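Local atomic coordinates of dual specificity protein phosphatase 12 (Homo sapiens, PDB entry 4KI9), a protein that removes phosphate from phosphotyrosine and from phosphoserine or phosphothreonine residues of proteins through its dual specificity phosphatase catalytic domain. Residues 73-78 and 83-88; 95-100 and 117-122; 110-115 and 131-136. The protein carries 2 engineered substitutions. All coordinates share one frame; numbering follows the deposited sequence.

Contact 1 of 3, residues 73-78 and 83-88; sequences AFIGQA and RAVLVH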
loop_
_atom_site.group_PDB
_atom_site.type_symbol
_atom_site.label_atom_id
_atom_site.label_comp_id
_atom_site.label_asym_id
_atom_site.label_seq_id
_atom_site.Cartn_x
_atom_site.Cartn_y
_atom_site.Cartn_z
ATOM N N ALA A 73 -5.937 -0.106 7.255
ATOM C CA ALA A 73 -6.486 -0.737 8.463
ATOM C C ALA A 73 -5.858 -2.117 8.720
ATOM O O ALA A 73 -5.598 -2.490 9.872
ATOM C CB ALA A 73 -8.009 -0.853 8.365
ATOM N N PHE A 74 -5.617 -2.874 7.656
ATOM C CA PHE A 74 -5.000 -4.197 7.798
ATOM C C PHE A 74 -3.598 -4.044 8.362
ATOM O O PHE A 74 -3.198 -4.738 9.298
ATOM C CB PHE A 74 -4.925 -4.905 6.445
ATOM C CG PHE A 74 -4.181 -6.216 6.488
ATOM C CD1 PHE A 74 -2.880 -6.304 6.031
ATOM C CD2 PHE A 74 -4.787 -7.356 7.010
ATOM C CE1 PHE A 74 -2.187 -7.524 6.077
ATOM C CE2 PHE A 74 -4.115 -8.566 7.044
ATOM C CZ PHE A 74 -2.811 -8.647 6.588
ATOM N N ILE A 75 -2.852 -3.110 7.791
ATOM C CA ILE A 75 -1.476 -2.919 8.206
ATOM C C ILE A 75 -1.446 -2.386 9.634
ATOM O O ILE A 75 -0.669 -2.864 10.464
ATOM C CB ILE A 75 -0.738 -1.940 7.296
ATOM C CG1 ILE A 75 -0.733 -2.468 5.852
ATOM C CG2 ILE A 75 0.702 -1.751 7.823
ATOM C CD1 ILE A 75 -0.275 -1.426 4.820
ATOM N N GLY A 76 -2.303 -1.402 9.910
ATOM C CA GLY A 76 -2.369 -0.772 11.217
ATOM C C GLY A 76 -2.732 -1.742 12.326
ATOM O O GLY A 76 -2.128 -1.710 13.395
ATOM N N GLN A 77 -3.732 -2.586 12.088
ATOM C CA GLN A 77 -4.142 -3.578 13.092
ATOM C C GLN A 77 -3.034 -4.599 13.367
ATOM O O GLN A 77 -2.785 -4.972 14.522
ATOM C CB GLN A 77 -5.434 -4.303 12.667
ATOM C CG GLN A 77 -5.962 -5.269 13.735
ATOM C CD GLN A 77 -7.335 -5.839 13.402
ATOM O OE1 GLN A 77 -8.053 -5.312 12.547
ATOM N NE2 GLN A 77 -7.706 -6.919 14.087
ATOM N N ALA A 78 -2.375 -5.062 12.306
ATOM C CA ALA A 78 -1.262 -5.986 12.467
ATOM C C ALA A 78 -0.149 -5.349 13.301
ATOM O O ALA A 78 0.357 -5.965 14.232
ATOM C CB ALA A 78 -0.730 -6.433 11.112
ATOM N N ARG A 83 2.692 -7.360 15.162
ATOM C CA ARG A 83 3.064 -8.242 14.053
ATOM C C ARG A 83 3.891 -7.486 13.011
ATOM O O ARG A 83 3.618 -6.315 12.722
ATOM C CB ARG A 83 1.813 -8.844 13.390
ATOM C CG ARG A 83 0.953 -9.645 14.345
ATOM C CD ARG A 83 -0.354 -10.139 13.717
ATOM N NE ARG A 83 -1.178 -10.743 14.762
ATOM C CZ ARG A 83 -2.396 -10.335 15.113
ATOM N NH1 ARG A 83 -3.032 -10.955 16.099
ATOM N NH2 ARG A 83 -2.985 -9.327 14.482
ATOM N N ALA A 84 4.910 -8.140 12.455
ATOM C CA ALA A 84 5.643 -7.557 11.322
ATOM C C ALA A 84 4.871 -7.783 10.030
ATOM O O ALA A 84 4.324 -8.873 9.799
ATOM C CB ALA A 84 7.040 -8.143 11.206
ATOM N N VAL A 85 4.851 -6.757 9.185
ATOM C CA VAL A 85 4.023 -6.736 7.985
ATOM C C VAL A 85 4.853 -6.610 6.701
ATOM O O VAL A 85 5.787 -5.811 6.629
ATOM C CB VAL A 85 3.049 -5.531 8.038
ATOM C CG1 VAL A 85 2.275 -5.395 6.734
ATOM C CG2 VAL A 85 2.106 -5.677 9.196
ATOM N N LEU A 86 4.505 -7.404 5.691
ATOM C CA LEU A 86 5.050 -7.230 4.346
ATOM C C LEU A 86 3.944 -6.741 3.421
ATOM O O LEU A 86 2.860 -7.327 3.384
ATOM C CB LEU A 86 5.597 -8.559 3.815
ATOM C CG LEU A 86 6.021 -8.530 2.333
ATOM C CD1 LEU A 86 7.184 -7.556 2.088
ATOM C CD2 LEU A 86 6.364 -9.928 1.818
ATOM N N VAL A 87 4.205 -5.662 2.692
ATOM C CA VAL A 87 3.302 -5.224 1.622
ATOM C C VAL A 87 4.042 -5.459 0.324
ATOM O O VAL A 87 5.140 -4.923 0.130
ATOM C CB VAL A 87 2.978 -3.717 1.703
ATOM C CG1 VAL A 87 2.085 -3.313 0.530
ATOM C CG2 VAL A 87 2.310 -3.379 3.028
ATOM N N HIS A 88 3.490 -6.274 -0.563
ATOM C CA HIS A 88 4.206 -6.550 -1.812
ATOM C C HIS A 88 3.335 -6.458 -3.056
ATOM O O HIS A 88 2.126 -6.715 -3.013
ATOM C CB HIS A 88 4.885 -7.926 -1.769
ATOM C CG HIS A 88 3.951 -9.064 -2.046
ATOM N ND1 HIS A 88 3.811 -9.616 -3.297
ATOM C CD2 HIS A 88 3.104 -9.745 -1.236
ATOM C CE1 HIS A 88 2.923 -10.595 -3.250
ATOM N NE2 HIS A 88 2.480 -10.695 -2.010
#
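A78 and V85 make the closest side-chain meeting between helix 68-80 and strand 84-88: A78 CB presses on V85 CG2 at 3.5 Å. V85 points toward the helix and spreads its two methyls along it. CG1, anti to the backbone N (chi1 174°), reaches I75 CG2 at 4.1 Å, while CG2, beside that N, serves A78. I75 crosses both valines at about a right angle; its CD1, at the far end of an extended chain, meets V87 CG2 at 3.7 Å. I75, A78, V85 and V87 are all buried, and this apolar seam is the tight part of the contact. A backbone hydrogen bond closes the turn from helix to strand: R83 N donates to A78 O, 2.9 Å long and fairly straight at 158°, with the donor tilted out of the carbonyl plane. R83 CB also lies 3.3 Å from A78 O. The loose, solvent side is the outer part of the arginine, which runs outward past exposed Q77, whose carbonyl O stays 4.4 Å from R83 NH2. R83 has further partners in W50, by a cation-pi contact, and R79, whose NE bonds to R83 O. The helix runs nearly antiparallel to the strand, at 158°, in a helix-turn-strand unit of the alpha/beta fold of the protein tyrosine phosphatases, and the strand leads into the phosphate-binding loop. Strand 84-88 lies in the mixed sheet between strands 8-11 and 27-34, and I75 and V87 both continue onto I99 of helix 95-108.

Contact 2 of 3, residues 95-100 and 117-122; sequences RSVAII and EKLQIL. With PO4 (phosphate ion), chain B.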
loop_
_atom_site.group_PDB
_atom_site.type_symbol
_atom_site.label_atom_id
_atom_site.label_comp_id
_atom_site.label_asym_id
_atom_site.label_seq_id
_atom_site.Cartn_x
_atom_site.Cartn_y
_atom_site.Cartn_z
ATOM N N ARG A 95 2.472 -0.390 -7.099
ATOM C CA ARG A 95 1.298 -0.740 -6.288
ATOM C C ARG A 95 1.602 -0.820 -4.782
ATOM O O ARG A 95 0.886 -0.249 -3.953
ATOM C CB ARG A 95 0.684 -2.050 -6.782
ATOM C CG ARG A 95 -0.073 -1.942 -8.114
ATOM C CD ARG A 95 -0.380 -3.332 -8.699
ATOM N NE ARG A 95 0.809 -3.949 -9.283
ATOM C CZ ARG A 95 0.804 -5.050 -10.031
ATOM N NH1 ARG A 95 -0.337 -5.667 -10.301
ATOM N NH2 ARG A 95 1.947 -5.529 -10.523
ATOM N N SER A 96 2.671 -1.519 -4.426
ATOM C CA SER A 96 3.025 -1.669 -3.019
ATOM C C SER A 96 3.512 -0.329 -2.465
ATOM O O SER A 96 3.210 0.034 -1.333
ATOM C CB SER A 96 4.106 -2.733 -2.881
ATOM O OG SER A 96 5.184 -2.427 -3.749
ATOM N N VAL A 97 4.259 0.410 -3.283
ATOM C CA VAL A 97 4.718 1.747 -2.927
ATOM C C VAL A 97 3.562 2.705 -2.616
ATOM O O VAL A 97 3.611 3.440 -1.635
ATOM C CB VAL A 97 5.617 2.336 -4.051
ATOM C CG1 VAL A 97 5.862 3.811 -3.828
ATOM C CG2 VAL A 97 6.943 1.577 -4.110
ATOM N N ALA A 98 2.520 2.690 -3.444
ATOM C CA ALA A 98 1.322 3.492 -3.177
ATOM C C ALA A 98 0.660 3.129 -1.835
ATOM O O ALA A 98 0.263 4.009 -1.055
ATOM C CB ALA A 98 0.325 3.351 -4.322
ATOM N N ILE A 99 0.550 1.836 -1.557
ATOM C CA ILE A 99 -0.072 1.394 -0.306
ATOM C C ILE A 99 0.739 1.846 0.901
ATOM O O ILE A 99 0.188 2.348 1.880
ATOM C CB ILE A 99 -0.248 -0.146 -0.261
ATOM C CG1 ILE A 99 -1.238 -0.607 -1.332
ATOM C CG2 ILE A 99 -0.719 -0.612 1.116
ATOM C CD1 ILE A 99 -2.602 0.074 -1.266
ATOM N N ILE A 100 2.051 1.647 0.850
ATOM C CA ILE A 100 2.909 2.087 1.953
ATOM C C ILE A 100 2.778 3.591 2.172
ATOM O O ILE A 100 2.638 4.057 3.308
ATOM C CB ILE A 100 4.387 1.744 1.682
ATOM C CG1 ILE A 100 4.574 0.232 1.685
ATOM C CG2 ILE A 100 5.288 2.377 2.743
ATOM C CD1 ILE A 100 4.314 -0.390 3.052
ATOM N N GLU A 117 8.250 11.175 -0.426
ATOM C CA GLU A 117 9.654 11.581 -0.371
ATOM C C GLU A 117 10.446 10.651 0.551
ATOM O O GLU A 117 11.580 10.277 0.248
ATOM C CB GLU A 117 9.756 13.034 0.096
ATOM C CG GLU A 117 11.159 13.549 0.345
ATOM C CD GLU A 117 11.145 14.882 1.070
ATOM O OE1 GLU A 117 10.340 15.760 0.688
ATOM O OE2 GLU A 117 11.925 15.047 2.032
ATOM N N LYS A 118 9.829 10.257 1.661
ATOM C CA LYS A 118 10.453 9.333 2.597
ATOM C C LYS A 118 10.740 7.981 1.958
ATOM O O LYS A 118 11.804 7.403 2.166
ATOM C CB LYS A 118 9.576 9.138 3.831
ATOM C CG LYS A 118 9.699 10.238 4.862
ATOM C CD LYS A 118 8.794 9.968 6.061
ATOM C CE LYS A 118 9.086 10.942 7.195
ATOM N NZ LYS A 118 8.002 10.984 8.220
ATOM N N LEU A 119 9.785 7.475 1.189
ATOM C CA LEU A 119 9.957 6.196 0.512
ATOM C C LEU A 119 11.025 6.260 -0.567
ATOM O O LEU A 119 11.784 5.310 -0.762
ATOM C CB LEU A 119 8.647 5.753 -0.135
ATOM C CG LEU A 119 7.809 4.737 0.626
ATOM C CD1 LEU A 119 6.741 4.181 -0.290
ATOM C CD2 LEU A 119 8.694 3.628 1.156
ATOM N N GLN A 120 11.047 7.367 -1.300
ATOM C CA GLN A 120 11.987 7.511 -2.409
ATOM C C GLN A 120 13.425 7.623 -1.919
ATOM O O GLN A 120 14.347 7.172 -2.594
ATOM C CB GLN A 120 11.602 8.686 -3.313
ATOM C CG GLN A 120 10.243 8.485 -3.964
ATOM C CD GLN A 120 10.024 9.372 -5.170
ATOM O OE1 GLN A 120 9.970 8.893 -6.303
ATOM N NE2 GLN A 120 9.874 10.667 -4.932
ATOM N N ILE A 121 13.608 8.212 -0.741
ATOM C CA ILE A 121 14.909 8.214 -0.086
ATOM C C ILE A 121 15.341 6.773 0.172
ATOM O O ILE A 121 16.478 6.396 -0.098
ATOM C CB ILE A 121 14.864 8.982 1.250
ATOM C CG1 ILE A 121 14.929 10.489 1.001
ATOM C CG2 ILE A 121 16.010 8.562 2.157
ATOM C CD1 ILE A 121 14.874 11.318 2.272
ATOM N N LEU A 122 14.410 5.967 0.672
ATOM C CA LEU A 122 14.686 4.572 1.006
ATOM C C LEU A 122 14.909 3.724 -0.238
ATOM O O LEU A 122 15.757 2.830 -0.253
ATOM C CB LEU A 122 13.536 3.978 1.829
ATOM C CG LEU A 122 13.686 4.088 3.345
ATOM C CD1 LEU A 122 14.887 3.279 3.811
ATOM C CD2 LEU A 122 13.821 5.539 3.785
HETATM P P PO4 B . 4.372 -2.931 -9.280
HETATM O O1 PO4 B . 4.318 -4.416 -9.556
HETATM O O2 PO4 B . 2.977 -2.394 -9.097
HETATM O O3 PO4 B . 5.229 -2.645 -8.073
HETATM O O4 PO4 B . 4.962 -2.229 -10.485
#
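L119 reaches helix 95-108 chiefly with CD1, which touches V97 CG1 at 3.7 Å and I100 CG2 at 3.8 Å and lies 3.5 Å from V97 O; L119 CD2 is 4.0 Å from I100 CG2. L119 runs antiparallel alongside V97 but lies across I100. In both partners the methyl used is anti to the backbone N (V97 CG1, chi1 168°; I100 CG2). F10 of strand 8-11 packs on all three side chains.

At the start of helix 95-108, R95 grips the phosphate ion: its backbone N and its NE both donate to phosphate O2, at 2.9 and 2.7 Å, and NH2 to O1 at 2.8 Å. A bend at chi3 (-75°) brings the guanidinium round so that the phosphorus lies in its plane, at the edge. R95 NH1 is hydrogen-bonded to A56 O, which helps hold the guanidinium in place. An alanine here removes both side-chain donors, and the phosphate would probably be held less firmly in orientation.

S89 OG, engineered at the predicted phosphocysteine position, and the amides of A91, V93 and S94 also hydrogen-bond the ion, in the P-loop of the protein tyrosine phosphatases; it probably marks a substrate phosphate site, its charge probably offset in part by the arginine and backbone N-H groups.

Contact 3 of 3, residues 110-115 and 131-136; sequences LPFEKA and GFEWQL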
loop_
_atom_site.group_PDB
_atom_site.type_symbol
_atom_site.label_atom_id
_atom_site.label_comp_id
_atom_site.label_asym_id
_atom_site.label_seq_id
_atom_site.Cartn_x
_atom_site.Cartn_y
_atom_site.Cartn_z
ATOM N N LEU A 110 0.415 12.925 7.252
ATOM C CA LEU A 110 1.479 13.565 6.474
ATOM C C LEU A 110 0.996 13.775 5.050
ATOM O O LEU A 110 0.434 12.857 4.456
ATOM C CB LEU A 110 2.675 12.624 6.387
ATOM C CG LEU A 110 3.964 12.759 7.180
ATOM C CD1 LEU A 110 4.963 11.755 6.626
ATOM C CD2 LEU A 110 4.526 14.168 7.099
ATOM N N PRO A 111 1.234 14.968 4.478
ATOM C CA PRO A 111 0.884 15.176 3.069
ATOM C C PRO A 111 1.564 14.184 2.123
ATOM O O PRO A 111 2.651 13.680 2.421
ATOM C CB PRO A 111 1.392 16.601 2.790
ATOM C CG PRO A 111 1.323 17.276 4.108
ATOM C CD PRO A 111 1.659 16.219 5.136
ATOM N N PHE A 112 0.922 13.915 0.991
ATOM C CA PHE A 112 1.413 12.924 0.033
ATOM C C PHE A 112 2.881 13.123 -0.348
ATOM O O PHE A 112 3.665 12.171 -0.358
ATOM C CB PHE A 112 0.552 12.933 -1.237
ATOM C CG PHE A 112 1.242 12.342 -2.443
ATOM C CD1 PHE A 112 1.640 13.154 -3.503
ATOM C CD2 PHE A 112 1.501 10.983 -2.515
ATOM C CE1 PHE A 112 2.271 12.612 -4.614
ATOM C CE2 PHE A 112 2.129 10.437 -3.616
ATOM C CZ PHE A 112 2.521 11.253 -4.668
ATOM N N GLU A 113 3.252 14.363 -0.649
ATOM C CA GLU A 113 4.593 14.631 -1.138
ATOM C C GLU A 113 5.632 14.308 -0.074
ATOM O O GLU A 113 6.684 13.759 -0.386
ATOM C CB GLU A 113 4.730 16.084 -1.618
ATOM C CG GLU A 113 3.844 16.427 -2.805
ATOM C CD GLU A 113 4.385 15.889 -4.122
ATOM O OE1 GLU A 113 5.463 15.253 -4.116
ATOM O OE2 GLU A 113 3.735 16.109 -5.169
ATOM N N LYS A 114 5.328 14.629 1.181
ATOM C CA LYS A 114 6.244 14.322 2.279
ATOM C C LYS A 114 6.399 12.815 2.530
ATOM O O LYS A 114 7.506 12.331 2.744
ATOM C CB LYS A 114 5.825 15.052 3.563
ATOM C CG LYS A 114 6.152 16.547 3.547
ATOM C CD LYS A 114 5.421 17.269 4.667
ATOM C CE LYS A 114 5.483 18.775 4.505
ATOM N NZ LYS A 114 4.369 19.441 5.245
ATOM N N ALA A 115 5.296 12.077 2.498
ATOM C CA ALA A 115 5.350 10.632 2.726
ATOM C C ALA A 115 6.093 9.931 1.597
ATOM O O ALA A 115 6.930 9.076 1.838
ATOM C CB ALA A 115 3.947 10.057 2.870
ATOM N N GLY A 131 -1.392 7.760 -12.042
ATOM C CA GLY A 131 -2.729 7.587 -11.496
ATOM C C GLY A 131 -2.736 7.404 -9.981
ATOM O O GLY A 131 -3.571 7.984 -9.283
ATOM N N PHE A 132 -1.813 6.599 -9.467
ATOM C CA PHE A 132 -1.728 6.382 -8.027
ATOM C C PHE A 132 -1.340 7.670 -7.287
ATOM O O PHE A 132 -1.871 7.959 -6.214
ATOM C CB PHE A 132 -0.780 5.220 -7.683
ATOM C CG PHE A 132 -1.247 3.871 -8.188
ATOM C CD1 PHE A 132 -2.567 3.668 -8.569
ATOM C CD2 PHE A 132 -0.360 2.808 -8.291
ATOM C CE1 PHE A 132 -3.001 2.431 -9.035
ATOM C CE2 PHE A 132 -0.778 1.565 -8.753
ATOM C CZ PHE A 132 -2.105 1.376 -9.129
ATOM N N GLU A 133 -0.420 8.449 -7.863
ATOM C CA GLU A 133 -0.063 9.746 -7.297
ATOM C C GLU A 133 -1.284 10.639 -7.124
ATOM O O GLU A 133 -1.480 11.223 -6.066
ATOM C CB GLU A 133 0.940 10.491 -8.200
ATOM C CG GLU A 133 2.358 9.992 -8.099
ATOM C CD GLU A 133 3.359 11.010 -8.625
ATOM O OE1 GLU A 133 2.915 12.068 -9.119
ATOM O OE2 GLU A 133 4.580 10.754 -8.535
ATOM N N TRP A 134 -2.085 10.753 -8.178
ATOM C CA TRP A 134 -3.296 11.569 -8.149
ATOM C C TRP A 134 -4.284 11.059 -7.090
ATOM O O TRP A 134 -4.849 11.836 -6.314
ATOM C CB TRP A 134 -3.932 11.591 -9.543
ATOM C CG TRP A 134 -5.305 12.178 -9.609
ATOM C CD1 TRP A 134 -6.472 11.516 -9.901
ATOM C CD2 TRP A 134 -5.662 13.543 -9.388
ATOM N NE1 TRP A 134 -7.529 12.397 -9.878
ATOM C CE2 TRP A 134 -7.059 13.643 -9.562
ATOM C CE3 TRP A 134 -4.936 14.693 -9.062
ATOM C CZ2 TRP A 134 -7.741 14.851 -9.419
ATOM C CZ3 TRP A 134 -5.617 15.891 -8.918
ATOM C CH2 TRP A 134 -7.005 15.961 -9.096
ATOM N N GLN A 135 -4.470 9.747 -7.044
ATOM C CA GLN A 135 -5.346 9.133 -6.039
ATOM C C GLN A 135 -4.916 9.436 -4.613
ATOM O O GLN A 135 -5.751 9.701 -3.755
ATOM C CB GLN A 135 -5.470 7.611 -6.274
ATOM C CG GLN A 135 -6.308 7.288 -7.523
ATOM C CD GLN A 135 -6.157 5.851 -7.981
ATOM O OE1 GLN A 135 -6.176 4.918 -7.173
ATOM N NE2 GLN A 135 -6.000 5.665 -9.284
ATOM N N LEU A 136 -3.617 9.412 -4.347
ATOM C CA LEU A 136 -3.146 9.761 -3.008
ATOM C C LEU A 136 -3.348 11.243 -2.687
ATOM O O LEU A 136 -3.544 11.614 -1.527
ATOM C CB LEU A 136 -1.684 9.360 -2.812
ATOM C CG LEU A 136 -1.462 7.855 -2.707
ATOM C CD1 LEU A 136 0.025 7.558 -2.639
ATOM C CD2 LEU A 136 -2.169 7.304 -1.479
#
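Apolar packing joins F112, in the first turn of helix 112-122, to L136 of helix 130-141. L136 CB lies obliquely to the ring, 3.6 Å from F112 CD2, and its CD1 is 3.7 Å from F112 CE2. The ring is carried across by chi1 of 159°, which puts CG anti to the backbone N. E133 adds the aliphatic part of its chain: CG meets F112 CZ at 3.7 Å, and the two side chains lie crosswise, with carboxylate and ring planes 61° apart.

These two helices follow helix 95-108 in the helical half of the dual specificity phosphatase domain, and L136 continues onto A102 of that helix while F132, on the same helix as L136, touches R95 of the substrate site.

Among polar groups, the backbone carbonyl E133 O stands over the centre of the F112 ring, 4.2 Å above its plane. No hydrogen bond spans the two segments. P111 takes the N-cap position, and F112 N is satisfied by Q140 OE1, from further along helix 130-141. The acids E113 and E133 come no closer than 5.7 Å between E113 OE2 and E133 OE1, a like-charge pair that would probably disfavour a nearer approach; K137 touches the side chain of E113.

How the contacts relate
All three contacts are mainly buried, but contact 1 packs a helix on a strand of the central sheet while contacts 2 and 3 join helix to helix, and contact 3 reaches the surface at E113 and, in part, E133. Helix 112-122 serves both of the latter, whose segments alternate along the chain. Helix 95-108 of contact 2 packs on contact 1: V87 CG2 meets I100 CD1 at 3.6 Å. R95 CG also packs on F132 CE2 at 3.6 Å, tying contact 3 to the phosphate site. Contacts 1 and 3 do not touch, their centres about 20 Å apart. A backbone hydrogen bond crosses contact 1; contact 2 pairs aliphatic packing with anion binding, and only contact 3 packs an aromatic ring across its segments.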